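Local structure of Thiol:disulfide interchange protein DsbA (Neisseria meningitidis MC58, 3HZ8) at residues A3-Y11 / T177-V185; F32-E43 / D89-V100. The protein probably acts as a thiol:disulfide oxidoreductase of the periplasm, using a redox-active cysteine pair in a thioredoxin-type domain to introduce disulfide bonds into other proteins. The protein carries 1 engineered substitution. All coordinates share one frame; numbering follows the deposited sequence.

Contact 1 (A3-Y11 / T177-V185); sequences AGLVEGQNY and TIDLLADKV
Leu5 meets helix 177-185 with every carbon beyond its CB, a compact case of one leucine tying an irregular chain end to a helix. Its CB points toward the helix, and with CG anti to the carbonyl carbon (chi1 -69°) the branch reaches in among side chains spaced three or four residues apart. CG lies 3.8 Å from CB of Leu180, the two leucines sliding past each other in opposite directions. CD1 turns along the helix to CD of Lys184, 3.9 Å away, while CD2 rests 3.7 Å from CD2 of Leu181 and also reaches the methyl CG2 of Thr177. The segment 3-11 leads into strand 11-13, an outer strand of the thioredoxin-fold sheet, and helix 171-191 packs on that sheet through Ile178, Leu181 and Val185. Leu181 CD2 serves both neighbours: it also sits over one face of the Tyr11 ring, 4.3 Å from the centroid and offset toward the rim. The loop is braced internally by the Asn10 amide, whose OD1 takes a nearly straight bond from Val6 N (2.8 Å, 173°) and whose ND2 donates to Gly4 O from above the carbonyl plane. A water bonded to Thr177 OG1 at 2.7 Å reaches Asn10 O weakly.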
loop_
_atom_site.group_PDB
_atom_site.type_symbol
_atom_site.label_atom_id
_atom_site.label_comp_id
_atom_site.label_asym_id
_atom_site.label_seq_id
_atom_site.Cartn_x
_atom_site.Cartn_y
_atom_site.Cartn_z
ATOM N N ALA A 3 23.300 -1.892 16.300
ATOM C CA ALA A 3 22.356 -0.795 16.528
ATOM C C ALA A 3 21.965 -0.080 15.229
ATOM O O ALA A 3 22.780 0.057 14.307
ATOM C CB ALA A 3 22.925 0.206 17.535
ATOM N N GLY A 4 20.715 0.371 15.166
ATOM C CA GLY A 4 20.203 1.035 13.977
ATOM C C GLY A 4 20.043 0.079 12.812
ATOM O O GLY A 4 19.679 -1.081 12.989
ATOM N N LEU A 5 20.323 0.577 11.616
ATOM C CA LEU A 5 20.143 -0.200 10.400
ATOM C C LEU A 5 21.212 -1.263 10.238
ATOM O O LEU A 5 22.402 -0.965 10.283
ATOM C CB LEU A 5 20.150 0.741 9.200
ATOM C CG LEU A 5 18.923 1.653 9.106
ATOM C CD1 LEU A 5 19.157 2.672 8.018
ATOM C CD2 LEU A 5 17.630 0.855 8.872
ATOM N N VAL A 6 20.791 -2.514 10.078
ATOM C CA VAL A 6 21.732 -3.593 9.830
ATOM C C VAL A 6 21.250 -4.381 8.617
ATOM O O VAL A 6 20.222 -5.054 8.666
ATOM C CB VAL A 6 21.899 -4.518 11.074
ATOM C CG1 VAL A 6 22.776 -5.723 10.746
ATOM C CG2 VAL A 6 22.479 -3.739 12.258
ATOM N N GLU A 7 21.998 -4.281 7.521
ATOM C CA GLU A 7 21.621 -4.960 6.307
ATOM C C GLU A 7 21.564 -6.463 6.509
ATOM O O GLU A 7 22.493 -7.072 7.063
ATOM C CB GLU A 7 22.570 -4.603 5.168
ATOM C CG GLU A 7 22.033 -5.039 3.817
ATOM C CD GLU A 7 22.937 -4.671 2.668
ATOM O OE1 GLU A 7 23.839 -3.820 2.844
ATOM O OE2 GLU A 7 22.731 -5.234 1.580
ATOM N N GLY A 8 20.463 -7.060 6.059
ATOM C CA GLY A 8 20.219 -8.487 6.219
ATOM C C GLY A 8 19.488 -8.826 7.505
ATOM O O GLY A 8 19.050 -9.973 7.685
ATOM N N GLN A 9 19.352 -7.842 8.397
ATOM C CA GLN A 9 18.687 -8.068 9.672
ATOM C C GLN A 9 17.363 -7.317 9.758
ATOM O O GLN A 9 16.316 -7.939 9.835
ATOM C CB GLN A 9 19.603 -7.716 10.835
ATOM C CG GLN A 9 19.436 -8.623 12.027
ATOM C CD GLN A 9 20.631 -8.563 12.952
ATOM O OE1 GLN A 9 21.231 -9.598 13.281
ATOM N NE2 GLN A 9 21.002 -7.353 13.369
ATOM N N ASN A 10 17.407 -5.989 9.736
ATOM C CA ASN A 10 16.163 -5.217 9.762
ATOM C C ASN A 10 15.804 -4.565 8.422
ATOM O O ASN A 10 14.743 -3.976 8.295
ATOM C CB ASN A 10 16.099 -4.218 10.938
ATOM C CG ASN A 10 17.271 -3.271 10.978
ATOM O OD1 ASN A 10 18.058 -3.177 10.032
ATOM N ND2 ASN A 10 17.415 -2.572 12.100
ATOM N N TYR A 11 16.683 -4.697 7.431
ATOM C CA TYR A 11 16.343 -4.292 6.067
ATOM C C TYR A 11 17.194 -5.044 5.075
ATOM O O TYR A 11 18.260 -5.584 5.419
ATOM C CB TYR A 11 16.493 -2.778 5.864
ATOM C CG TYR A 11 17.921 -2.302 5.601
ATOM C CD1 TYR A 11 18.362 -2.016 4.299
ATOM C CD2 TYR A 11 18.831 -2.120 6.652
ATOM C CE1 TYR A 11 19.663 -1.562 4.062
ATOM C CE2 TYR A 11 20.126 -1.673 6.415
ATOM C CZ TYR A 11 20.541 -1.401 5.116
ATOM O OH TYR A 11 21.827 -0.946 4.863
ATOM N N THR A 177 12.287 1.411 11.867
ATOM C CA THR A 177 13.090 1.082 10.678
ATOM C C THR A 177 12.731 2.000 9.497
ATOM O O THR A 177 13.621 2.526 8.825
ATOM C CB THR A 177 12.947 -0.417 10.298
ATOM O OG1 THR A 177 13.293 -1.214 11.433
ATOM C CG2 THR A 177 13.881 -0.807 9.145
ATOM N N ILE A 178 11.444 2.215 9.263
ATOM C CA ILE A 178 11.021 3.124 8.189
ATOM C C ILE A 178 11.645 4.508 8.375
ATOM O O ILE A 178 12.183 5.079 7.426
ATOM C CB ILE A 178 9.474 3.213 8.086
ATOM C CG1 ILE A 178 8.911 1.878 7.563
ATOM C CG2 ILE A 178 9.025 4.392 7.166
ATOM C CD1 ILE A 178 7.414 1.736 7.664
ATOM N N ASP A 179 11.580 5.041 9.595
ATOM C CA ASP A 179 12.141 6.368 9.870
ATOM C C ASP A 179 13.639 6.437 9.580
ATOM O O ASP A 179 14.118 7.422 9.007
ATOM C CB ASP A 179 11.869 6.760 11.319
ATOM C CG ASP A 179 10.389 7.006 11.597
ATOM O OD1 ASP A 179 9.598 7.100 10.626
ATOM O OD2 ASP A 179 10.035 7.121 12.795
ATOM N N LEU A 180 14.377 5.414 10.007
ATOM C CA LEU A 180 15.820 5.353 9.769
ATOM C C LEU A 180 16.118 5.244 8.283
ATOM O O LEU A 180 17.033 5.915 7.781
ATOM C CB LEU A 180 16.467 4.180 10.531
ATOM C CG LEU A 180 16.459 4.212 12.064
ATOM C CD1 LEU A 180 16.983 2.893 12.594
ATOM C CD2 LEU A 180 17.324 5.364 12.530
ATOM N N LEU A 181 15.357 4.401 7.580
ATOM C CA LEU A 181 15.532 4.269 6.134
ATOM C C LEU A 181 15.209 5.560 5.409
ATOM O O LEU A 181 15.901 5.931 4.464
ATOM C CB LEU A 181 14.685 3.129 5.578
ATOM C CG LEU A 181 15.158 1.724 5.942
ATOM C CD1 LEU A 181 14.129 0.674 5.508
ATOM C CD2 LEU A 181 16.521 1.430 5.338
ATOM N N ALA A 182 14.178 6.261 5.868
ATOM C CA ALA A 182 13.800 7.541 5.260
ATOM C C ALA A 182 14.908 8.589 5.354
ATOM O O ALA A 182 15.149 9.341 4.398
ATOM C CB ALA A 182 12.523 8.054 5.873
ATOM N N ASP A 183 15.577 8.636 6.507
ATOM C CA ASP A 183 16.732 9.517 6.701
ATOM C C ASP A 183 17.897 9.094 5.795
ATOM O O ASP A 183 18.549 9.942 5.174
ATOM C CB ASP A 183 17.148 9.543 8.178
ATOM C CG ASP A 183 18.434 10.321 8.417
ATOM O OD1 ASP A 183 18.419 11.558 8.281
ATOM O OD2 ASP A 183 19.457 9.685 8.736
ATOM N N LYS A 184 18.141 7.785 5.698
ATOM C CA LYS A 184 19.206 7.258 4.836
ATOM C C LYS A 184 18.980 7.696 3.383
ATOM O O LYS A 184 19.904 8.205 2.733
ATOM C CB LYS A 184 19.287 5.728 4.951
ATOM C CG LYS A 184 20.413 5.070 4.160
ATOM C CD LYS A 184 20.407 3.562 4.397
ATOM C CE LYS A 184 21.478 2.836 3.592
ATOM N NZ LYS A 184 22.862 3.160 4.048
ATOM N N VAL A 185 17.752 7.505 2.898
ATOM C CA VAL A 185 17.335 7.939 1.556
ATOM C C VAL A 185 17.464 9.449 1.359
ATOM O O VAL A 185 18.057 9.898 0.378
ATOM C CB VAL A 185 15.866 7.503 1.267
ATOM C CG1 VAL A 185 15.303 8.201 0.022
ATOM C CG2 VAL A 185 15.789 5.997 1.119
HETATM O O HOH W 1 12.383 -3.646 10.802
#

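Contact 2 (F32-E43 / D89-V100); sequences FGYFCPHCAHLE and DVANSHIFDAMV
Tyr34 and Phe96 form the aromatic core of this contact, an edge-to-face pair with centroids 5.4 Å apart and planes at 67°. The edge of Tyr34 presents CD1 over the centre of the Phe96 ring, and Ala40 CA fills the opposite face, 3.8 Å from the centroid. Phe96 is thus held between the loop and the first turn of helix 37-43. Tyr34 is itself sandwiched: Phe32 CE1 lies over one face and Ile95 CG2 presses on the other, 3.4 Å from the centroid. Among the van der Waals contacts, Met99 CB lies against Tyr34 O, while Val100 CG2 approaches the backbone of Tyr34 and Phe35. The polar contacts gather at the other end. Tyr34 OH donates to Asn92 OD1 (2.9 Å), tilted from the carbonyl plane. A bend at chi2 (65°) curls Glu43 so that its carboxylate lies beside Asn92, whose ND2 bonds weakly to OE2. A water donates both to Glu43 OE2 (2.7 Å) and to the backbone carbonyl of Asp89. At the start of the helix, Cys36 at the N-cap is joined to Cys39 in the first turn by a disulfide (SG-SG 2.1 Å), the redox-active CxxC of the thioredoxin fold, here flanked by a helix of the domain inserted in DsbA proteins.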
loop_
_atom_site.group_PDB
_atom_site.type_symbol
_atom_site.label_atom_id
_atom_site.label_comp_id
_atom_site.label_asym_id
_atom_site.label_seq_id
_atom_site.Cartn_x
_atom_site.Cartn_y
_atom_site.Cartn_z
ATOM N N PHE A 32 0.203 -4.874 -0.518
ATOM C CA PHE A 32 -0.729 -5.507 0.408
ATOM C C PHE A 32 -1.798 -6.240 -0.388
ATOM O O PHE A 32 -1.845 -6.150 -1.620
ATOM C CB PHE A 32 -1.404 -4.452 1.317
ATOM C CG PHE A 32 -2.417 -3.586 0.593
ATOM C CD1 PHE A 32 -3.784 -3.836 0.731
ATOM C CD2 PHE A 32 -2.004 -2.567 -0.265
ATOM C CE1 PHE A 32 -4.728 -3.074 0.039
ATOM C CE2 PHE A 32 -2.939 -1.803 -0.980
ATOM C CZ PHE A 32 -4.303 -2.052 -0.825
ATOM N N GLY A 33 -2.659 -6.962 0.319
ATOM C CA GLY A 33 -3.899 -7.470 -0.276
ATOM C C GLY A 33 -5.004 -7.267 0.741
ATOM O O GLY A 33 -4.758 -7.361 1.948
ATOM N N TYR A 34 -6.223 -6.997 0.274
ATOM C CA TYR A 34 -7.349 -6.815 1.205
ATOM C C TYR A 34 -7.787 -8.133 1.899
ATOM O O TYR A 34 -8.477 -8.103 2.919
ATOM C CB TYR A 34 -8.541 -6.180 0.490
ATOM C CG TYR A 34 -8.414 -4.703 0.229
ATOM C CD1 TYR A 34 -8.183 -3.804 1.275
ATOM C CD2 TYR A 34 -8.574 -4.192 -1.053
ATOM C CE1 TYR A 34 -8.110 -2.421 1.046
ATOM C CE2 TYR A 34 -8.498 -2.813 -1.295
ATOM C CZ TYR A 34 -8.255 -1.930 -0.242
ATOM O OH TYR A 34 -8.194 -0.562 -0.490
ATOM N N PHE A 35 -7.369 -9.271 1.351
ATOM C CA PHE A 35 -7.694 -10.604 1.919
ATOM C C PHE A 35 -6.741 -11.004 3.031
ATOM O O PHE A 35 -6.873 -12.083 3.597
ATOM C CB PHE A 35 -7.539 -11.661 0.822
ATOM C CG PHE A 35 -6.247 -11.514 0.055
ATOM C CD1 PHE A 35 -5.029 -11.842 0.655
ATOM C CD2 PHE A 35 -6.232 -10.994 -1.244
ATOM C CE1 PHE A 35 -3.819 -11.677 -0.011
ATOM C CE2 PHE A 35 -5.030 -10.814 -1.911
ATOM C CZ PHE A 35 -3.817 -11.153 -1.299
ATOM N N CYS A 36 -5.740 -10.162 3.295
ATOM C CA CYS A 36 -4.546 -10.544 4.050
ATOM C C CYS A 36 -4.643 -10.161 5.543
ATOM O O CYS A 36 -4.603 -8.978 5.883
ATOM C CB CYS A 36 -3.340 -9.890 3.338
ATOM S SG CYS A 36 -1.779 -9.697 4.221
ATOM N N PRO A 37 -4.784 -11.164 6.443
ATOM C CA PRO A 37 -4.890 -10.798 7.856
ATOM C C PRO A 37 -3.730 -9.997 8.436
ATOM O O PRO A 37 -3.968 -9.063 9.204
ATOM C CB PRO A 37 -5.040 -12.151 8.565
ATOM C CG PRO A 37 -5.660 -13.031 7.520
ATOM C CD PRO A 37 -4.945 -12.622 6.258
ATOM N N HIS A 38 -2.499 -10.322 8.069
ATOM C CA HIS A 38 -1.371 -9.570 8.609
ATOM C C HIS A 38 -1.368 -8.145 8.075
ATOM O O HIS A 38 -0.945 -7.216 8.771
ATOM C CB HIS A 38 -0.052 -10.298 8.358
ATOM C CG HIS A 38 0.188 -11.427 9.314
ATOM N ND1 HIS A 38 -0.391 -11.472 10.564
ATOM C CD2 HIS A 38 0.963 -12.532 9.217
ATOM C CE1 HIS A 38 -0.001 -12.569 11.187
ATOM N NE2 HIS A 38 0.827 -13.226 10.395
ATOM N N CYS A 39 -1.851 -7.976 6.844
ATOM C CA CYS A 39 -1.981 -6.648 6.254
ATOM C C CYS A 39 -3.028 -5.817 7.012
ATOM O O CYS A 39 -2.842 -4.614 7.203
ATOM C CB CYS A 39 -2.394 -6.740 4.785
ATOM S SG CYS A 39 -1.288 -7.720 3.750
ATOM N N ALA A 40 -4.116 -6.467 7.435
ATOM C CA ALA A 40 -5.165 -5.790 8.209
ATOM C C ALA A 40 -4.642 -5.349 9.563
ATOM O O ALA A 40 -5.078 -4.315 10.081
ATOM C CB ALA A 40 -6.404 -6.684 8.389
ATOM N N HIS A 41 -3.710 -6.123 10.126
ATOM C CA HIS A 41 -3.105 -5.768 11.408
ATOM C C HIS A 41 -2.065 -4.677 11.276
ATOM O O HIS A 41 -1.945 -3.828 12.153
ATOM C CB HIS A 41 -2.489 -6.986 12.085
ATOM C CG HIS A 41 -3.487 -7.836 12.799
ATOM N ND1 HIS A 41 -3.863 -9.083 12.347
ATOM C CD2 HIS A 41 -4.202 -7.611 13.927
ATOM C CE1 HIS A 41 -4.758 -9.596 13.174
ATOM N NE2 HIS A 41 -4.982 -8.722 14.140
ATOM N N LEU A 42 -1.272 -4.722 10.206
ATOM C CA LEU A 42 -0.304 -3.650 9.961
ATOM C C LEU A 42 -1.011 -2.311 9.725
ATOM O O LEU A 42 -0.497 -1.258 10.111
ATOM C CB LEU A 42 0.597 -3.992 8.757
ATOM C CG LEU A 42 1.564 -2.909 8.251
ATOM C CD1 LEU A 42 2.522 -2.389 9.353
ATOM C CD2 LEU A 42 2.372 -3.403 7.065
ATOM N N GLU A 43 -2.181 -2.369 9.078
ATOM C CA GLU A 43 -2.884 -1.177 8.616
ATOM C C GLU A 43 -2.977 -0.042 9.646
ATOM O O GLU A 43 -2.499 1.056 9.368
ATOM C CB GLU A 43 -4.270 -1.548 8.071
ATOM C CG GLU A 43 -5.098 -0.340 7.614
ATOM C CD GLU A 43 -4.504 0.397 6.423
ATOM O OE1 GLU A 43 -3.650 -0.186 5.702
ATOM O OE2 GLU A 43 -4.917 1.555 6.197
ATOM N N ASP A 89 -8.090 5.974 5.273
ATOM C CA ASP A 89 -7.960 5.139 6.464
ATOM C C ASP A 89 -9.251 4.446 6.866
ATOM O O ASP A 89 -9.235 3.253 7.174
ATOM C CB ASP A 89 -7.355 5.933 7.621
ATOM C CG ASP A 89 -5.954 6.404 7.316
ATOM O OD1 ASP A 89 -5.354 5.903 6.335
ATOM O OD2 ASP A 89 -5.446 7.272 8.051
ATOM N N VAL A 90 -10.359 5.198 6.857
ATOM C CA VAL A 90 -11.701 4.664 7.097
ATOM C C VAL A 90 -12.071 3.616 6.034
ATOM O O VAL A 90 -12.583 2.552 6.349
ATOM C CB VAL A 90 -12.760 5.804 7.095
ATOM C CG1 VAL A 90 -14.131 5.272 7.504
ATOM C CG2 VAL A 90 -12.324 6.956 8.016
ATOM N N ALA A 91 -11.806 3.953 4.769
ATOM C CA ALA A 91 -12.116 3.045 3.645
ATOM C C ALA A 91 -11.382 1.704 3.784
ATOM O O ALA A 91 -11.995 0.637 3.751
ATOM C CB ALA A 91 -11.807 3.700 2.322
ATOM N N ASN A 92 -10.066 1.769 3.983
ATOM C CA ASN A 92 -9.276 0.564 4.166
ATOM C C ASN A 92 -9.714 -0.239 5.370
ATOM O O ASN A 92 -9.820 -1.464 5.302
ATOM C CB ASN A 92 -7.807 0.922 4.279
ATOM C CG ASN A 92 -7.200 1.277 2.950
ATOM O OD1 ASN A 92 -7.796 1.051 1.890
ATOM N ND2 ASN A 92 -5.987 1.803 2.991
ATOM N N SER A 93 -9.978 0.479 6.463
ATOM C CA SER A 93 -10.546 -0.110 7.664
ATOM C C SER A 93 -11.812 -0.902 7.341
ATOM O O SER A 93 -11.910 -2.068 7.714
ATOM C CB SER A 93 -10.862 0.969 8.701
ATOM O OG SER A 93 -11.349 0.367 9.884
ATOM N N HIS A 94 -12.746 -0.255 6.637
ATOM C CA HIS A 94 -14.015 -0.874 6.219
ATOM C C HIS A 94 -13.787 -2.099 5.320
ATOM O O HIS A 94 -14.411 -3.136 5.493
ATOM C CB HIS A 94 -14.916 0.160 5.518
ATOM C CG HIS A 94 -15.834 0.894 6.446
ATOM N ND1 HIS A 94 -17.149 1.175 6.133
ATOM C CD2 HIS A 94 -15.630 1.379 7.692
ATOM C CE1 HIS A 94 -17.709 1.813 7.146
ATOM N NE2 HIS A 94 -16.808 1.949 8.105
ATOM N N ILE A 95 -12.863 -1.986 4.376
ATOM C CA ILE A 95 -12.631 -3.072 3.417
ATOM C C ILE A 95 -11.942 -4.277 4.040
ATOM O O ILE A 95 -12.322 -5.418 3.787
ATOM C CB ILE A 95 -11.857 -2.568 2.186
ATOM C CG1 ILE A 95 -12.692 -1.524 1.441
ATOM C CG2 ILE A 95 -11.521 -3.719 1.231
ATOM C CD1 ILE A 95 -11.900 -0.600 0.565
ATOM N N PHE A 96 -10.908 -4.030 4.843
ATOM C CA PHE A 96 -10.276 -5.126 5.556
ATOM C C PHE A 96 -11.275 -5.861 6.444
ATOM O O PHE A 96 -11.250 -7.078 6.488
ATOM C CB PHE A 96 -9.092 -4.662 6.410
ATOM C CG PHE A 96 -7.803 -4.521 5.647
ATOM C CD1 PHE A 96 -7.225 -5.606 4.989
ATOM C CD2 PHE A 96 -7.162 -3.303 5.608
ATOM C CE1 PHE A 96 -6.021 -5.450 4.314
ATOM C CE2 PHE A 96 -5.965 -3.143 4.923
ATOM C CZ PHE A 96 -5.403 -4.218 4.276
ATOM N N ASP A 97 -12.140 -5.117 7.141
ATOM C CA ASP A 97 -13.158 -5.757 7.989
ATOM C C ASP A 97 -14.086 -6.636 7.142
ATOM O O ASP A 97 -14.257 -7.819 7.424
ATOM C CB ASP A 97 -13.973 -4.748 8.807
ATOM C CG ASP A 97 -14.907 -5.440 9.781
ATOM O OD1 ASP A 97 -16.107 -5.574 9.466
ATOM O OD2 ASP A 97 -14.431 -5.910 10.831
ATOM N N ALA A 98 -14.639 -6.058 6.080
ATOM C CA ALA A 98 -15.520 -6.795 5.168
ATOM C C ALA A 98 -14.906 -8.094 4.635
ATOM O O ALA A 98 -15.560 -9.133 4.622
ATOM C CB ALA A 98 -15.933 -5.907 4.023
ATOM N N MET A 99 -13.644 -8.034 4.198
ATOM C CA MET A 99 -12.958 -9.196 3.631
ATOM C C MET A 99 -12.464 -10.169 4.696
ATOM O O MET A 99 -12.755 -11.352 4.646
ATOM C CB MET A 99 -11.767 -8.748 2.775
ATOM C CG MET A 99 -12.143 -8.097 1.455
ATOM S SD MET A 99 -12.529 -9.289 0.151
ATOM C CE MET A 99 -10.920 -10.019 -0.136
ATOM N N VAL A 100 -11.698 -9.648 5.648
ATOM C CA VAL A 100 -11.040 -10.484 6.647
ATOM C C VAL A 100 -12.021 -10.973 7.720
ATOM O O VAL A 100 -12.082 -12.170 8.001
ATOM C CB VAL A 100 -9.800 -9.762 7.238
ATOM C CG1 VAL A 100 -9.272 -10.462 8.491
ATOM C CG2 VAL A 100 -8.704 -9.668 6.169
HETATM O O HOH W 2 -6.669 2.518 8.081
HETATM O O HOH W 3 -5.049 3.609 4.957
#

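Contact 2 is nested inside the long loop that contact 1 closes, with their centres 26 Å apart and nearest atoms about 7 Å apart, so they do not touch. Contact 2 contains the redox-active disulfide and has its centre about 11 Å from the centre of the chain; the centre of contact 1, about 19 Å from that same point, lies where the start of the chain joins its last helix. Helix 171-191 connects the two regions: before it enters contact 1 it offers Trp171 to His41 and Leu42, and Met175 to Leu42, on the helix that begins at the active-site cysteines. The linkage is therefore indirect, through a shared helix.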